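Long-range contact in putative NADH-depentdent flavin oxidoreductase (Cupriavidus metallidurans, PDB 5OCS), which binds FMN and, as an Old Yellow Enzyme ene-reductase, probably uses NAD(P)H to reduce activated alkenes: residues D[244-254]-D[285-295]. Numbering follows the deposited sequence.
Sequences IEGTIALSHEL and YAQRVKAEVGL
Tyr-285 meets Ile-244 at the start of the contact. Ile-244 CD1 lies 3.8 Å from Tyr-285 CD1 and also touches the CB of that tyrosine. Ile-244 gets there because CG1 is anti to its backbone N (chi1 -172°), while its CG2 branch packs against Arg-288 NH1. One turn on, Arg-288 runs extended across Ile-248. The CD1 of Ile-248 sits over one face of the guanidinium, 3.3 Å from Arg-288 NE. At the edge of the same group, NE donates to Glu-292 OE2 at 2.9 Å, a salt bridge within helix 284-293. A water accepts from Arg-288 NH1 and donates to Glu-245 OE2, linking the two helices. Val-289 is a knob among Ile-244, Thr-247, Ile-248 and Ser-251, and its CG2 is 3.9 Å from Thr-247 CG2. Ser-251 turns its hydroxyl back to Thr-247 O. Glu-292 helps close the hole that receives Ile-248. Its OE1 accepts a hydrogen bond from a second water, also hydrogen-bonded to His-252 NE2 in the ring plane. Val-293 CG2 stands over the centre of the His-252 ring in a CH-pi contact, 3.7 Å from the centroid. Past the helix end at Gly-294, Leu-295 CD1 reaches Ser-251 O at 3.6 Å. These outer helices follow TIM-barrel strands 228-233 and 262-265. Their axes cross at -42°, and Ser-251, Val-289 and Leu-295 rest on Val-262 of strand 262-265. The helices thus meet mainly through side-chain packing, with polar links at the margin running through two waters. The intrahelical salt bridge helps hold the guanidinium as a flat surface for Ile-248 CD1.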
loop_
_atom_site.group_PDB
_atom_site.type_symbol
_atom_site.label_atom_id
_atom_site.label_comp_id
_atom_site.label_asym_id
_atom_site.label_seq_id
_atom_site.Cartn_x
_atom_site.Cartn_y
_atom_site.Cartn_z
ATOM N N ILE D 244 32.924 3.307 17.689
ATOM C CA ILE D 244 32.594 1.860 17.613
ATOM C C ILE D 244 32.915 1.171 18.948
ATOM O O ILE D 244 32.207 0.266 19.384
ATOM C CB ILE D 244 33.290 1.182 16.404
ATOM C CG1 ILE D 244 32.811 -0.258 16.195
ATOM C CG2 ILE D 244 34.810 1.153 16.558
ATOM C CD1 ILE D 244 31.323 -0.443 15.988
ATOM N N GLU D 245 33.969 1.636 19.628
ATOM C CA GLU D 245 34.241 1.138 20.967
ATOM C C GLU D 245 33.113 1.419 21.968
ATOM O O GLU D 245 32.722 0.537 22.759
ATOM C CB GLU D 245 35.545 1.728 21.493
ATOM C CG GLU D 245 36.751 1.252 20.696
ATOM C CD GLU D 245 37.094 2.112 19.489
ATOM O OE1 GLU D 245 36.360 3.073 19.133
ATOM O OE2 GLU D 245 38.160 1.846 18.875
ATOM N N GLY D 246 32.576 2.631 21.925
ATOM C CA GLY D 246 31.424 2.930 22.740
ATOM C C GLY D 246 30.245 2.018 22.414
ATOM O O GLY D 246 29.562 1.522 23.315
ATOM N N THR D 247 29.965 1.873 21.124
ATOM C CA THR D 247 28.887 0.993 20.677
ATOM C C THR D 247 29.027 -0.421 21.251
ATOM O O THR D 247 28.033 -1.021 21.680
ATOM C CB THR D 247 28.851 0.944 19.147
ATOM O OG1 THR D 247 28.556 2.257 18.720
ATOM C CG2 THR D 247 27.788 0.041 18.616
ATOM N N ILE D 248 30.239 -0.955 21.214
ATOM C CA ILE D 248 30.482 -2.314 21.708
ATOM C C ILE D 248 30.254 -2.362 23.205
ATOM O O ILE D 248 29.616 -3.291 23.689
ATOM C CB ILE D 248 31.883 -2.832 21.298
ATOM C CG1 ILE D 248 31.897 -3.038 19.793
ATOM C CG2 ILE D 248 32.205 -4.156 22.000
ATOM C CD1 ILE D 248 33.250 -3.188 19.168
ATOM N N ALA D 249 30.737 -1.353 23.932
ATOM C CA ALA D 249 30.579 -1.325 25.389
ATOM C C ALA D 249 29.099 -1.173 25.779
ATOM O O ALA D 249 28.583 -1.814 26.721
ATOM C CB ALA D 249 31.416 -0.202 25.981
ATOM N N LEU D 250 28.406 -0.322 25.032
ATOM C CA LEU D 250 26.992 -0.159 25.268
ATOM C C LEU D 250 26.217 -1.490 24.966
ATOM O O LEU D 250 25.325 -1.869 25.741
ATOM C CB LEU D 250 26.459 1.032 24.471
ATOM C CG LEU D 250 24.937 1.282 24.577
ATOM C CD1 LEU D 250 24.556 1.674 25.990
ATOM C CD2 LEU D 250 24.542 2.395 23.607
ATOM N N SER D 251 26.588 -2.180 23.902
ATOM C CA SER D 251 25.919 -3.428 23.482
ATOM C C SER D 251 26.157 -4.531 24.523
ATOM O O SER D 251 25.227 -5.264 24.883
ATOM C CB SER D 251 26.362 -3.848 22.118
ATOM O OG SER D 251 26.021 -2.841 21.158
ATOM N N HIS D 252 27.361 -4.578 25.100
ATOM C CA HIS D 252 27.598 -5.504 26.250
ATOM C C HIS D 252 26.671 -5.184 27.431
ATOM O O HIS D 252 26.086 -6.092 28.054
ATOM C CB HIS D 252 29.088 -5.513 26.741
ATOM C CG HIS D 252 30.045 -6.246 25.840
ATOM N ND1 HIS D 252 29.977 -7.602 25.614
ATOM C CD2 HIS D 252 31.116 -5.808 25.143
ATOM C CE1 HIS D 252 30.949 -7.965 24.800
ATOM N NE2 HIS D 252 31.645 -6.892 24.484
ATOM N N GLU D 253 26.540 -3.908 27.772
ATOM C CA GLU D 253 25.642 -3.514 28.842
ATOM C C GLU D 253 24.204 -3.841 28.537
ATOM O O GLU D 253 23.496 -4.344 29.413
ATOM C CB GLU D 253 25.764 -2.054 29.181
ATOM C CG GLU D 253 26.989 -1.719 30.004
ATOM C CD GLU D 253 26.960 -2.368 31.378
ATOM O OE1 GLU D 253 25.886 -2.554 31.983
ATOM O OE2 GLU D 253 28.038 -2.738 31.830
ATOM N N LEU D 254 23.789 -3.590 27.292
ATOM C CA LEU D 254 22.411 -3.923 26.882
ATOM C C LEU D 254 22.136 -5.419 27.072
ATOM O O LEU D 254 21.111 -5.802 27.636
ATOM C CB LEU D 254 22.176 -3.522 25.423
ATOM C CG LEU D 254 22.107 -2.006 25.243
ATOM C CD1 LEU D 254 22.262 -1.614 23.786
ATOM C CD2 LEU D 254 20.804 -1.484 25.784
ATOM N N TYR D 285 30.321 -2.522 10.926
ATOM C CA TYR D 285 30.179 -2.234 12.312
ATOM C C TYR D 285 29.188 -3.220 12.930
ATOM O O TYR D 285 29.424 -3.727 14.005
ATOM C CB TYR D 285 29.745 -0.805 12.523
ATOM C CG TYR D 285 30.745 0.189 11.964
ATOM C CD1 TYR D 285 32.113 0.107 12.303
ATOM C CD2 TYR D 285 30.340 1.207 11.097
ATOM C CE1 TYR D 285 33.032 1.039 11.802
ATOM C CE2 TYR D 285 31.252 2.117 10.578
ATOM C CZ TYR D 285 32.592 2.058 10.969
ATOM O OH TYR D 285 33.518 2.956 10.439
ATOM N N ALA D 286 28.104 -3.498 12.216
ATOM C CA ALA D 286 27.117 -4.478 12.681
ATOM C C ALA D 286 27.799 -5.852 12.782
ATOM O O ALA D 286 27.606 -6.573 13.750
ATOM C CB ALA D 286 25.916 -4.533 11.734
ATOM N N GLN D 287 28.645 -6.166 11.810
ATOM C CA GLN D 287 29.386 -7.435 11.800
ATOM C C GLN D 287 30.220 -7.614 13.068
ATOM O O GLN D 287 30.245 -8.691 13.713
ATOM C CB GLN D 287 30.241 -7.536 10.529
ATOM C CG GLN D 287 30.935 -8.886 10.289
ATOM C CD GLN D 287 32.171 -9.135 11.152
ATOM O OE1 GLN D 287 32.828 -8.208 11.623
ATOM N NE2 GLN D 287 32.440 -10.398 11.427
ATOM N N ARG D 288 30.902 -6.545 13.442
ATOM C CA ARG D 288 31.751 -6.595 14.602
ATOM C C ARG D 288 30.932 -6.673 15.875
ATOM O O ARG D 288 31.272 -7.424 16.761
ATOM C CB ARG D 288 32.659 -5.391 14.648
ATOM C CG ARG D 288 33.625 -5.443 15.825
ATOM C CD ARG D 288 34.588 -4.302 15.684
ATOM N NE ARG D 288 35.418 -4.150 16.871
ATOM C CZ ARG D 288 36.257 -3.143 17.052
ATOM N NH1 ARG D 288 36.388 -2.219 16.113
ATOM N NH2 ARG D 288 36.963 -3.071 18.174
ATOM N N VAL D 289 29.838 -5.914 15.973
ATOM C CA VAL D 289 29.009 -5.967 17.179
ATOM C C VAL D 289 28.404 -7.365 17.384
ATOM O O VAL D 289 28.323 -7.847 18.507
ATOM C CB VAL D 289 27.899 -4.892 17.163
ATOM C CG1 VAL D 289 26.867 -5.083 18.264
ATOM C CG2 VAL D 289 28.504 -3.499 17.282
ATOM N N LYS D 290 27.968 -7.978 16.288
ATOM C CA LYS D 290 27.474 -9.345 16.299
ATOM C C LYS D 290 28.543 -10.329 16.824
ATOM O O LYS D 290 28.270 -11.133 17.715
ATOM C CB LYS D 290 27.045 -9.747 14.902
ATOM C CG LYS D 290 26.502 -11.179 14.790
ATOM C CD LYS D 290 25.846 -11.451 13.442
ATOM C CE LYS D 290 25.903 -12.936 13.042
ATOM N NZ LYS D 290 25.195 -13.772 14.044
ATOM N N ALA D 291 29.727 -10.261 16.227
ATOM C CA ALA D 291 30.792 -11.195 16.553
ATOM C C ALA D 291 31.228 -11.052 17.998
ATOM O O ALA D 291 31.422 -12.063 18.666
ATOM C CB ALA D 291 31.971 -11.004 15.631
ATOM N N GLU D 292 31.354 -9.822 18.491
ATOM C CA GLU D 292 31.913 -9.601 19.831
ATOM C C GLU D 292 30.922 -9.692 20.996
ATOM O O GLU D 292 31.305 -10.075 22.094
ATOM C CB GLU D 292 32.610 -8.249 19.915
ATOM C CG GLU D 292 33.826 -8.109 19.006
ATOM C CD GLU D 292 34.692 -6.924 19.339
ATOM O OE1 GLU D 292 34.545 -6.334 20.424
ATOM O OE2 GLU D 292 35.526 -6.571 18.496
ATOM N N VAL D 293 29.675 -9.275 20.782
ATOM C CA VAL D 293 28.689 -9.228 21.849
ATOM C C VAL D 293 27.725 -10.429 21.815
ATOM O O VAL D 293 27.280 -10.889 22.872
ATOM C CB VAL D 293 27.912 -7.902 21.838
ATOM C CG1 VAL D 293 26.913 -7.833 22.982
ATOM C CG2 VAL D 293 28.884 -6.733 21.953
ATOM N N GLY D 294 27.364 -10.898 20.623
ATOM C CA GLY D 294 26.505 -12.087 20.486
ATOM C C GLY D 294 25.022 -11.864 20.730
ATOM O O GLY D 294 24.266 -12.825 20.788
ATOM N N LEU D 295 24.581 -10.620 20.895
ATOM C CA LEU D 295 23.138 -10.324 20.904
ATOM C C LEU D 295 22.611 -10.539 19.481
ATOM O O LEU D 295 23.352 -10.372 18.505
ATOM C CB LEU D 295 22.860 -8.849 21.298
ATOM C CG LEU D 295 22.655 -8.347 22.725
ATOM C CD1 LEU D 295 22.639 -6.826 22.848
ATOM C CD2 LEU D 295 21.403 -8.943 23.334
HETATM O O HOH W 1 38.212 -0.391 17.559
HETATM O O HOH W 2 34.055 -6.847 23.094
#